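Local structure of hypothetical oxidoreductase (Sinorhizobium meliloti, 3RH7) at residues 123-133 and 145-156; 196-206 and 278-287. The protein probably reduces riboflavin with NADPH and binds FMN through a split-barrel domain. One frame throughout, in Å; residues are numbered along the deposited sequence.

Interaction 1. Residues 123-133 and 145-156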
loop_
_atom_site.group_PDB
_atom_site.type_symbol
_atom_site.label_atom_id
_atom_site.label_comp_id
_atom_site.label_asym_id
_atom_site.label_seq_id
_atom_site.Cartn_x
_atom_site.Cartn_y
_atom_site.Cartn_z
ATOM N N ASP A 123 -18.763 7.346 0.885
ATOM C CA ASP A 123 -17.673 7.535 -0.078
ATOM C C ASP A 123 -16.406 6.703 0.299
ATOM O O ASP A 123 -15.297 7.064 -0.103
ATOM C CB ASP A 123 -17.333 9.039 -0.273
ATOM C CG ASP A 123 -18.546 9.977 -0.333
ATOM O OD1 ASP A 123 -19.461 9.719 -1.154
ATOM O OD2 ASP A 123 -18.579 10.965 0.452
ATOM N N VAL A 124 -16.575 5.568 1.021
ATOM C CA VAL A 124 -15.441 4.731 1.416
ATOM C C VAL A 124 -15.078 3.815 0.266
ATOM O O VAL A 124 -15.877 3.643 -0.647
ATOM C CB VAL A 124 -15.665 3.951 2.734
ATOM C CG1 VAL A 124 -15.887 4.896 3.896
ATOM C CG2 VAL A 124 -16.796 2.933 2.636
ATOM N N ALA A 125 -13.874 3.235 0.297
ATOM C CA ALA A 125 -13.376 2.317 -0.737
ATOM C C ALA A 125 -14.054 0.947 -0.609
ATOM O O ALA A 125 -14.179 0.231 -1.612
ATOM C CB ALA A 125 -11.860 2.174 -0.625
ATOM N N ALA A 126 -14.479 0.600 0.643
ATOM C CA ALA A 126 -15.133 -0.640 1.095
ATOM C C ALA A 126 -15.413 -0.588 2.593
ATOM O O ALA A 126 -14.649 0.017 3.348
ATOM C CB ALA A 126 -14.260 -1.859 0.796
ATOM N N TRP A 127 -16.493 -1.243 3.026
ATOM C CA TRP A 127 -16.869 -1.341 4.443
ATOM C C TRP A 127 -17.335 -2.760 4.768
ATOM O O TRP A 127 -17.859 -3.466 3.892
ATOM C CB TRP A 127 -17.911 -0.298 4.878
ATOM C CG TRP A 127 -19.240 -0.363 4.176
ATOM C CD1 TRP A 127 -19.680 0.467 3.190
ATOM C CD2 TRP A 127 -20.338 -1.238 4.482
ATOM N NE1 TRP A 127 -20.988 0.167 2.863
ATOM C CE2 TRP A 127 -21.410 -0.881 3.635
ATOM C CE3 TRP A 127 -20.521 -2.293 5.391
ATOM C CZ2 TRP A 127 -22.644 -1.546 3.656
ATOM C CZ3 TRP A 127 -21.735 -2.978 5.387
ATOM C CH2 TRP A 127 -22.784 -2.589 4.541
ATOM N N PHE A 128 -17.146 -3.170 6.034
ATOM C CA PHE A 128 -17.482 -4.494 6.539
ATOM C C PHE A 128 -18.159 -4.432 7.909
ATOM O O PHE A 128 -17.543 -3.982 8.869
ATOM C CB PHE A 128 -16.204 -5.352 6.653
ATOM C CG PHE A 128 -15.406 -5.514 5.384
ATOM C CD1 PHE A 128 -14.398 -4.606 5.051
ATOM C CD2 PHE A 128 -15.635 -6.583 4.539
ATOM C CE1 PHE A 128 -13.678 -4.735 3.860
ATOM C CE2 PHE A 128 -14.923 -6.713 3.346
ATOM C CZ PHE A 128 -13.948 -5.786 3.014
ATOM N N GLU A 129 -19.408 -4.906 8.005
ATOM C CA GLU A 129 -20.129 -5.027 9.269
ATOM C C GLU A 129 -19.739 -6.353 9.894
ATOM O O GLU A 129 -19.854 -7.403 9.251
ATOM C CB GLU A 129 -21.649 -4.941 9.064
ATOM C CG GLU A 129 -22.160 -3.524 9.000
ATOM C CD GLU A 129 -23.609 -3.400 9.405
ATOM O OE1 GLU A 129 -24.490 -3.583 8.530
ATOM O OE2 GLU A 129 -23.857 -3.130 10.606
ATOM N N CYS A 130 -19.241 -6.302 11.122
ATOM C CA CYS A 130 -18.731 -7.481 11.808
ATOM C C CYS A 130 -19.452 -7.766 13.116
ATOM O O CYS A 130 -20.277 -6.994 13.601
ATOM C CB CYS A 130 -17.224 -7.350 12.034
ATOM S SG CYS A 130 -16.231 -7.419 10.513
ATOM N N SER A 131 -19.181 -8.958 13.608
ATOM C CA SER A 131 -19.586 -9.514 14.872
ATOM C C SER A 131 -18.312 -10.057 15.459
ATOM O O SER A 131 -17.587 -10.762 14.749
ATOM C CB SER A 131 -20.650 -10.586 14.679
ATOM O OG SER A 131 -20.100 -11.787 14.167
HETATM N N MSE A 132 -17.982 -9.675 16.699
HETATM C CA MSE A 132 -16.764 -10.127 17.333
HETATM C C MSE A 132 -16.782 -11.606 17.626
HETATM O O MSE A 132 -17.737 -12.114 18.221
HETATM C CB MSE A 132 -16.510 -9.370 18.608
HETATM C CG MSE A 132 -15.388 -8.400 18.453
HETATM SE SE MSE A 132 -15.324 -7.164 19.929
HETATM C CE MSE A 132 -15.311 -5.497 19.012
ATOM N N GLN A 133 -15.745 -12.300 17.140
ATOM C CA GLN A 133 -15.572 -13.722 17.344
ATOM C C GLN A 133 -14.731 -13.870 18.588
ATOM O O GLN A 133 -15.221 -14.347 19.609
ATOM C CB GLN A 133 -14.926 -14.392 16.121
ATOM C CG GLN A 133 -15.896 -14.684 14.996
ATOM C CD GLN A 133 -16.214 -16.154 14.812
ATOM O OE1 GLN A 133 -17.363 -16.523 14.515
ATOM N NE2 GLN A 133 -15.203 -17.027 14.926
ATOM N N ILE A 145 -10.935 -10.199 16.227
ATOM C CA ILE A 145 -11.357 -11.028 15.104
ATOM C C ILE A 145 -12.865 -10.871 14.931
ATOM O O ILE A 145 -13.616 -11.058 15.899
ATOM C CB ILE A 145 -10.928 -12.501 15.265
ATOM C CG1 ILE A 145 -9.388 -12.593 15.295
ATOM C CG2 ILE A 145 -11.527 -13.354 14.134
ATOM C CD1 ILE A 145 -8.837 -13.906 15.594
ATOM N N GLY A 146 -13.279 -10.521 13.711
ATOM C CA GLY A 146 -14.678 -10.332 13.380
ATOM C C GLY A 146 -15.152 -11.200 12.238
ATOM O O GLY A 146 -14.380 -11.527 11.322
ATOM N N ARG A 147 -16.430 -11.604 12.313
ATOM C CA ARG A 147 -17.073 -12.373 11.262
ATOM C C ARG A 147 -17.888 -11.387 10.447
ATOM O O ARG A 147 -18.735 -10.693 11.012
ATOM C CB ARG A 147 -17.924 -13.521 11.823
ATOM C CG ARG A 147 -18.222 -14.617 10.806
ATOM C CD ARG A 147 -19.500 -15.377 11.138
ATOM N NE ARG A 147 -19.730 -16.520 10.243
ATOM C CZ ARG A 147 -20.317 -16.456 9.045
ATOM N NH1 ARG A 147 -20.732 -15.290 8.558
ATOM N NH2 ARG A 147 -20.473 -17.556 8.317
ATOM N N VAL A 148 -17.592 -11.270 9.135
ATOM C CA VAL A 148 -18.297 -10.342 8.243
ATOM C C VAL A 148 -19.765 -10.770 8.128
ATOM O O VAL A 148 -20.071 -11.898 7.703
ATOM C CB VAL A 148 -17.636 -10.200 6.850
ATOM C CG1 VAL A 148 -18.352 -9.163 6.005
ATOM C CG2 VAL A 148 -16.176 -9.833 6.970
ATOM N N THR A 149 -20.654 -9.875 8.572
ATOM C CA THR A 149 -22.095 -10.067 8.545
ATOM C C THR A 149 -22.651 -9.404 7.267
ATOM O O THR A 149 -23.599 -9.915 6.667
ATOM C CB THR A 149 -22.753 -9.528 9.848
ATOM O OG1 THR A 149 -22.876 -8.094 9.831
ATOM C CG2 THR A 149 -22.040 -9.994 11.114
ATOM N N ALA A 150 -22.042 -8.268 6.857
ATOM C CA ALA A 150 -22.421 -7.484 5.672
ATOM C C ALA A 150 -21.198 -6.716 5.151
ATOM O O ALA A 150 -20.270 -6.438 5.920
ATOM C CB ALA A 150 -23.541 -6.518 6.024
ATOM N N PHE A 151 -21.187 -6.384 3.847
ATOM C CA PHE A 151 -20.077 -5.630 3.254
ATOM C C PHE A 151 -20.499 -4.935 1.950
ATOM O O PHE A 151 -21.561 -5.228 1.375
ATOM C CB PHE A 151 -18.837 -6.522 3.013
ATOM C CG PHE A 151 -18.995 -7.568 1.937
ATOM C CD1 PHE A 151 -19.534 -8.822 2.232
ATOM C CD2 PHE A 151 -18.598 -7.310 0.631
ATOM C CE1 PHE A 151 -19.688 -9.786 1.232
ATOM C CE2 PHE A 151 -18.732 -8.281 -0.358
ATOM C CZ PHE A 151 -19.296 -9.502 -0.058
ATOM N N GLU A 152 -19.637 -4.023 1.482
ATOM C CA GLU A 152 -19.844 -3.300 0.236
ATOM C C GLU A 152 -18.506 -2.888 -0.297
ATOM O O GLU A 152 -17.623 -2.549 0.483
ATOM C CB GLU A 152 -20.742 -2.086 0.445
ATOM C CG GLU A 152 -21.623 -1.749 -0.732
ATOM C CD GLU A 152 -22.860 -0.989 -0.288
ATOM O OE1 GLU A 152 -22.722 0.197 0.097
ATOM O OE2 GLU A 152 -23.956 -1.595 -0.274
ATOM N N ASN A 153 -18.346 -2.936 -1.618
ATOM C CA ASN A 153 -17.100 -2.577 -2.293
ATOM C C ASN A 153 -17.409 -1.680 -3.513
ATOM O O ASN A 153 -17.936 -2.146 -4.544
ATOM C CB ASN A 153 -16.325 -3.852 -2.674
ATOM C CG ASN A 153 -15.366 -3.791 -3.862
ATOM O OD1 ASN A 153 -14.586 -2.859 -4.014
ATOM N ND2 ASN A 153 -15.332 -4.846 -4.693
ATOM N N SER A 154 -17.154 -0.366 -3.348
ATOM C CA SER A 154 -17.218 0.609 -4.439
ATOM C C SER A 154 -15.900 0.473 -5.169
ATOM O O SER A 154 -14.893 0.113 -4.537
ATOM C CB SER A 154 -17.388 2.016 -3.893
ATOM O OG SER A 154 -16.306 2.384 -3.056
ATOM N N GLY A 155 -15.857 0.729 -6.458
ATOM C CA GLY A 155 -14.575 0.566 -7.147
ATOM C C GLY A 155 -13.498 1.513 -6.662
ATOM O O GLY A 155 -12.313 1.297 -6.949
ATOM N N LEU A 156 -13.920 2.532 -5.866
ATOM C CA LEU A 156 -13.136 3.624 -5.292
ATOM C C LEU A 156 -11.773 3.195 -4.805
ATOM O O LEU A 156 -11.642 2.184 -4.092
ATOM C CB LEU A 156 -13.879 4.307 -4.139
ATOM C CG LEU A 156 -15.133 5.083 -4.493
ATOM C CD1 LEU A 156 -15.731 5.726 -3.276
ATOM C CD2 LEU A 156 -14.893 6.090 -5.584
#

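Interaction 2. Residues 196-206 and 278-287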
loop_
_atom_site.group_PDB
_atom_site.type_symbol
_atom_site.label_atom_id
_atom_site.label_comp_id
_atom_site.label_asym_id
_atom_site.label_seq_id
_atom_site.Cartn_x
_atom_site.Cartn_y
_atom_site.Cartn_z
ATOM N N VAL A 196 13.098 16.078 9.410
ATOM C CA VAL A 196 12.970 16.471 8.015
ATOM C C VAL A 196 14.171 17.358 7.643
ATOM O O VAL A 196 14.604 18.182 8.450
ATOM C CB VAL A 196 11.587 17.148 7.722
ATOM C CG1 VAL A 196 11.406 18.452 8.500
ATOM C CG2 VAL A 196 11.371 17.365 6.236
ATOM N N PHE A 197 14.708 17.176 6.428
ATOM C CA PHE A 197 15.826 17.987 5.961
ATOM C C PHE A 197 15.329 19.338 5.518
ATOM O O PHE A 197 14.378 19.428 4.726
ATOM C CB PHE A 197 16.567 17.300 4.806
ATOM C CG PHE A 197 17.740 18.100 4.292
ATOM C CD1 PHE A 197 18.967 18.037 4.921
ATOM C CD2 PHE A 197 17.609 18.931 3.180
ATOM C CE1 PHE A 197 20.043 18.786 4.454
ATOM C CE2 PHE A 197 18.690 19.679 2.709
ATOM C CZ PHE A 197 19.900 19.597 3.346
ATOM N N LEU A 198 16.005 20.382 5.986
ATOM C CA LEU A 198 15.677 21.756 5.629
ATOM C C LEU A 198 16.931 22.548 5.357
ATOM O O LEU A 198 17.914 22.414 6.083
ATOM C CB LEU A 198 14.805 22.436 6.698
ATOM C CG LEU A 198 13.326 22.006 6.647
ATOM C CD1 LEU A 198 12.628 22.322 7.903
ATOM C CD2 LEU A 198 12.608 22.622 5.475
ATOM N N ALA A 199 16.904 23.337 4.270
ATOM C CA ALA A 199 18.019 24.177 3.838
ATOM C C ALA A 199 17.824 25.631 4.284
ATOM O O ALA A 199 16.719 26.184 4.195
ATOM C CB ALA A 199 18.190 24.107 2.331
ATOM N N GLY A 200 18.906 26.229 4.765
ATOM C CA GLY A 200 18.893 27.605 5.234
ATOM C C GLY A 200 19.064 27.689 6.733
ATOM O O GLY A 200 19.102 26.655 7.422
ATOM N N ASN A 201 19.181 28.935 7.243
ATOM C CA ASN A 201 19.364 29.180 8.674
ATOM C C ASN A 201 18.187 29.972 9.236
ATOM O O ASN A 201 17.467 29.466 10.112
ATOM C CB ASN A 201 20.699 29.893 8.950
ATOM C CG ASN A 201 21.886 29.016 8.646
ATOM O OD1 ASN A 201 22.405 28.316 9.519
ATOM N ND2 ASN A 201 22.297 28.978 7.382
ATOM N N GLU A 202 17.979 31.197 8.722
ATOM C CA GLU A 202 16.897 32.046 9.197
ATOM C C GLU A 202 15.594 31.650 8.529
ATOM O O GLU A 202 14.605 31.398 9.232
ATOM C CB GLU A 202 17.214 33.530 8.990
ATOM C CG GLU A 202 18.095 34.071 10.106
ATOM C CD GLU A 202 18.377 35.561 10.105
ATOM O OE1 GLU A 202 18.588 36.133 9.013
ATOM O OE2 GLU A 202 18.442 36.142 11.212
ATOM N N THR A 203 15.597 31.538 7.185
ATOM C CA THR A 203 14.386 31.174 6.462
ATOM C C THR A 203 14.595 29.811 5.781
ATOM O O THR A 203 15.209 29.691 4.710
ATOM C CB THR A 203 13.968 32.303 5.529
ATOM O OG1 THR A 203 13.941 33.515 6.285
ATOM C CG2 THR A 203 12.603 32.068 4.907
ATOM N N LEU A 204 14.059 28.784 6.443
ATOM C CA LEU A 204 14.149 27.395 6.037
ATOM C C LEU A 204 13.303 27.066 4.817
ATOM O O LEU A 204 12.137 27.463 4.731
ATOM C CB LEU A 204 13.712 26.504 7.188
ATOM C CG LEU A 204 14.427 26.691 8.500
ATOM C CD1 LEU A 204 13.766 25.858 9.556
ATOM C CD2 LEU A 204 15.913 26.371 8.380
ATOM N N SER A 205 13.896 26.285 3.897
ATOM C CA SER A 205 13.283 25.854 2.638
ATOM C C SER A 205 13.473 24.366 2.441
ATOM O O SER A 205 14.492 23.816 2.872
ATOM C CB SER A 205 13.898 26.597 1.451
ATOM O OG SER A 205 14.326 27.907 1.788
ATOM N N LEU A 206 12.505 23.712 1.781
ATOM C CA LEU A 206 12.635 22.295 1.503
ATOM C C LEU A 206 13.649 22.083 0.376
ATOM O O LEU A 206 13.773 22.961 -0.483
ATOM C CB LEU A 206 11.279 21.699 1.125
ATOM C CG LEU A 206 10.404 21.260 2.267
ATOM C CD1 LEU A 206 8.981 21.006 1.778
ATOM C CD2 LEU A 206 11.004 20.031 2.993
ATOM N N PHE A 278 9.532 30.027 7.302
ATOM C CA PHE A 278 9.630 29.233 6.075
ATOM C C PHE A 278 9.621 30.076 4.802
ATOM O O PHE A 278 8.968 31.118 4.728
ATOM C CB PHE A 278 8.543 28.134 5.989
ATOM C CG PHE A 278 8.721 27.082 7.049
ATOM C CD1 PHE A 278 9.822 26.231 7.029
ATOM C CD2 PHE A 278 7.824 26.974 8.100
ATOM C CE1 PHE A 278 10.007 25.276 8.033
ATOM C CE2 PHE A 278 8.013 26.021 9.105
ATOM C CZ PHE A 278 9.100 25.180 9.062
ATOM N N SER A 279 10.367 29.579 3.803
ATOM C CA SER A 279 10.574 30.092 2.458
ATOM C C SER A 279 9.271 30.549 1.781
ATOM O O SER A 279 9.294 31.554 1.089
ATOM C CB SER A 279 11.230 28.989 1.624
ATOM O OG SER A 279 11.263 29.205 0.222
ATOM N N SER A 280 8.166 29.795 1.950
ATOM C CA SER A 280 6.865 30.052 1.334
ATOM C C SER A 280 5.730 29.462 2.185
ATOM O O SER A 280 5.990 28.604 3.030
ATOM C CB SER A 280 6.820 29.463 -0.080
ATOM O OG SER A 280 6.479 28.084 -0.142
ATOM N N SER A 281 4.469 29.888 1.942
ATOM C CA SER A 281 3.311 29.355 2.665
ATOM C C SER A 281 3.176 27.861 2.382
ATOM O O SER A 281 2.887 27.090 3.296
ATOM C CB SER A 281 2.034 30.085 2.265
ATOM O OG SER A 281 1.553 29.636 1.006
ATOM N N ALA A 282 3.423 27.460 1.113
ATOM C CA ALA A 282 3.381 26.077 0.639
ATOM C C ALA A 282 4.333 25.205 1.462
ATOM O O ALA A 282 3.922 24.127 1.929
ATOM C CB ALA A 282 3.767 26.022 -0.841
ATOM N N THR A 283 5.598 25.711 1.678
ATOM C CA THR A 283 6.648 25.009 2.419
ATOM C C THR A 283 6.137 24.745 3.831
ATOM O O THR A 283 6.163 23.598 4.290
ATOM C CB THR A 283 7.983 25.782 2.389
ATOM O OG1 THR A 283 8.131 26.472 1.146
ATOM C CG2 THR A 283 9.193 24.871 2.587
ATOM N N ALA A 284 5.569 25.788 4.462
ATOM C CA ALA A 284 4.992 25.726 5.794
ATOM C C ALA A 284 3.842 24.729 5.857
ATOM O O ALA A 284 3.809 23.922 6.787
ATOM C CB ALA A 284 4.526 27.101 6.218
ATOM N N ASP A 285 2.953 24.726 4.844
ATOM C CA ASP A 285 1.833 23.785 4.758
ATOM C C ASP A 285 2.323 22.350 4.773
ATOM O O ASP A 285 1.751 21.530 5.492
ATOM C CB ASP A 285 0.997 24.026 3.498
ATOM C CG ASP A 285 0.152 25.266 3.565
ATOM O OD1 ASP A 285 -0.597 25.414 4.558
ATOM O OD2 ASP A 285 0.211 26.082 2.605
ATOM N N ILE A 286 3.406 22.062 4.019
ATOM C CA ILE A 286 4.005 20.734 3.913
ATOM C C ILE A 286 4.603 20.330 5.252
ATOM O O ILE A 286 4.384 19.208 5.690
ATOM C CB ILE A 286 5.031 20.685 2.757
ATOM C CG1 ILE A 286 4.311 20.736 1.389
ATOM C CG2 ILE A 286 5.859 19.442 2.833
ATOM C CD1 ILE A 286 5.086 21.393 0.279
ATOM N N ILE A 287 5.339 21.243 5.907
ATOM C CA ILE A 287 5.960 20.993 7.223
ATOM C C ILE A 287 4.856 20.748 8.269
ATOM O O ILE A 287 4.965 19.768 9.019
ATOM C CB ILE A 287 6.931 22.140 7.622
ATOM C CG1 ILE A 287 8.154 22.183 6.676
ATOM C CG2 ILE A 287 7.360 22.055 9.074
ATOM C CD1 ILE A 287 8.979 20.828 6.462
#

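Interaction 1. Residues 123-133 and 145-156
W127 and E152 sit opposite each other as a hydrogen-bonded pair in the hairpin of strands 126-138 and 141-153, part of the FMN-binding split barrel. Backbone bonds hold this pair in both directions. W127 N reaches E152 O at 3.1 Å, and E152 N reaches W127 O at 3.0 Å. Toward the hairpin end, Q133 N bonds to I145 O. Between these places T149 and A150 both face E129, a classic beta bulge. T149 N meets E129 O at 2.7 Å, and E129 N bonds to A150 O. The second strand turns a corner at T149.

Two further bonds involve side chains. S154 OG donates to V124 O at 2.8 Å, in the carbonyl plane and on a lone pair. W127 NE1 donates to E152 OE1 at 3.3 Å with an N-H...O angle of 140°. This bond is bent, and the donor lies above the carboxylate plane.

The same two residues also pack. W127 CG lies between its backbone N and carbonyl carbon (chi1 61°), which folds the indole back over the partner strand. E152 CB makes a CH-pi contact over one face, 3.7 Å from the centroid of the W127 five-membered ring. Farther along the indole, W127 CZ3 touches A150 CB.

F128 packs on the other side of the sheet. F128 CD2 meets F151 CB at 3.5 Å, and V148 CG1 approaches the F128 ring at its edge, 4.0 Å from CD2. On the second subunit, F16 meets F151 edge-to-face and F25 meets the F128 ring.

One side of the hairpin therefore brings phenylalanines to the dimer interface. On the other, E152 holds the indole by its CB over a face and its carboxylate at NE1, which probably limits rotation of the ring.

Interaction 2. Residues 196-206 and 278-287
L204 and F278 pair side by side where the short, weakly bonded strand 203-204 runs parallel to strand 277-278, in the part of the chain that probably has the Nudix fold. One backbone bond crosses here. S279 N donates to L204 O at 2.9 Å with an N-H...O angle of 162°.

The F278 side chain begins beside this bond. Its CB and CG both lie near L204 O. CG is anti to the carbonyl carbon (chi1 -66°), and this turns the CD1 edge of the ring to the neighbouring strand. CD1 meets L204 O at 3.5 Å and lies 3.9 Å from L204 CB. One atom further on, CE1 touches L198 CD1 at 4.0 Å. That methyl lies in the plane of the ring, at its edge, and the two side chains cross at about a right angle. With an alanine in place of F278 the ring is gone, which would probably open a gap beside L204 CB and leave L198 CD1 without its aromatic neighbour.

Helix 281-292 packs next to this strand pair through three side chains. L206 slides past T283 in the opposite direction, with L206 CG 3.8 Å from T283 CG2. L206 CD1 reaches I286 CG2 at 3.6 Å. I287 CD1 touches V196 CG1 at 4.0 Å and also meets L206 CD2. L198 and I287 approach tip to tip. L273 of helix 270-273 borders this apolar group, while I286 also packs on V189 and on Y238 and Y241 of strand 232-242.

S280 is the N-cap residue of the helix. T283 turns its methyl to L206 and its hydroxyl to S280, and S280 OG and T283 OG1 share a hydrogen bond of 2.6 Å.

In the fold
The contacts come in series, interaction 1 first. The centres of interactions 1 and 2 are about 41 Å apart, and the nearest atoms of interactions 1 and 2 about 23 Å apart. They lie on opposite sides of the chain's centre and share no sheet. Interaction 1 joins two neighbouring strands of the antiparallel sheet of the split barrel. The side chain of M132 is about 12 Å from the bound FMN. Helix 169-181 and strand 184-191 lie between them. Interaction 2 ties residues 196-206 to the start of helix 281-292. Only interaction 1 touches the second subunit. The pair samples the barrel and a probably Nudix-like part, after which the chain returns to the flavin, whose pocket extends to residue 298.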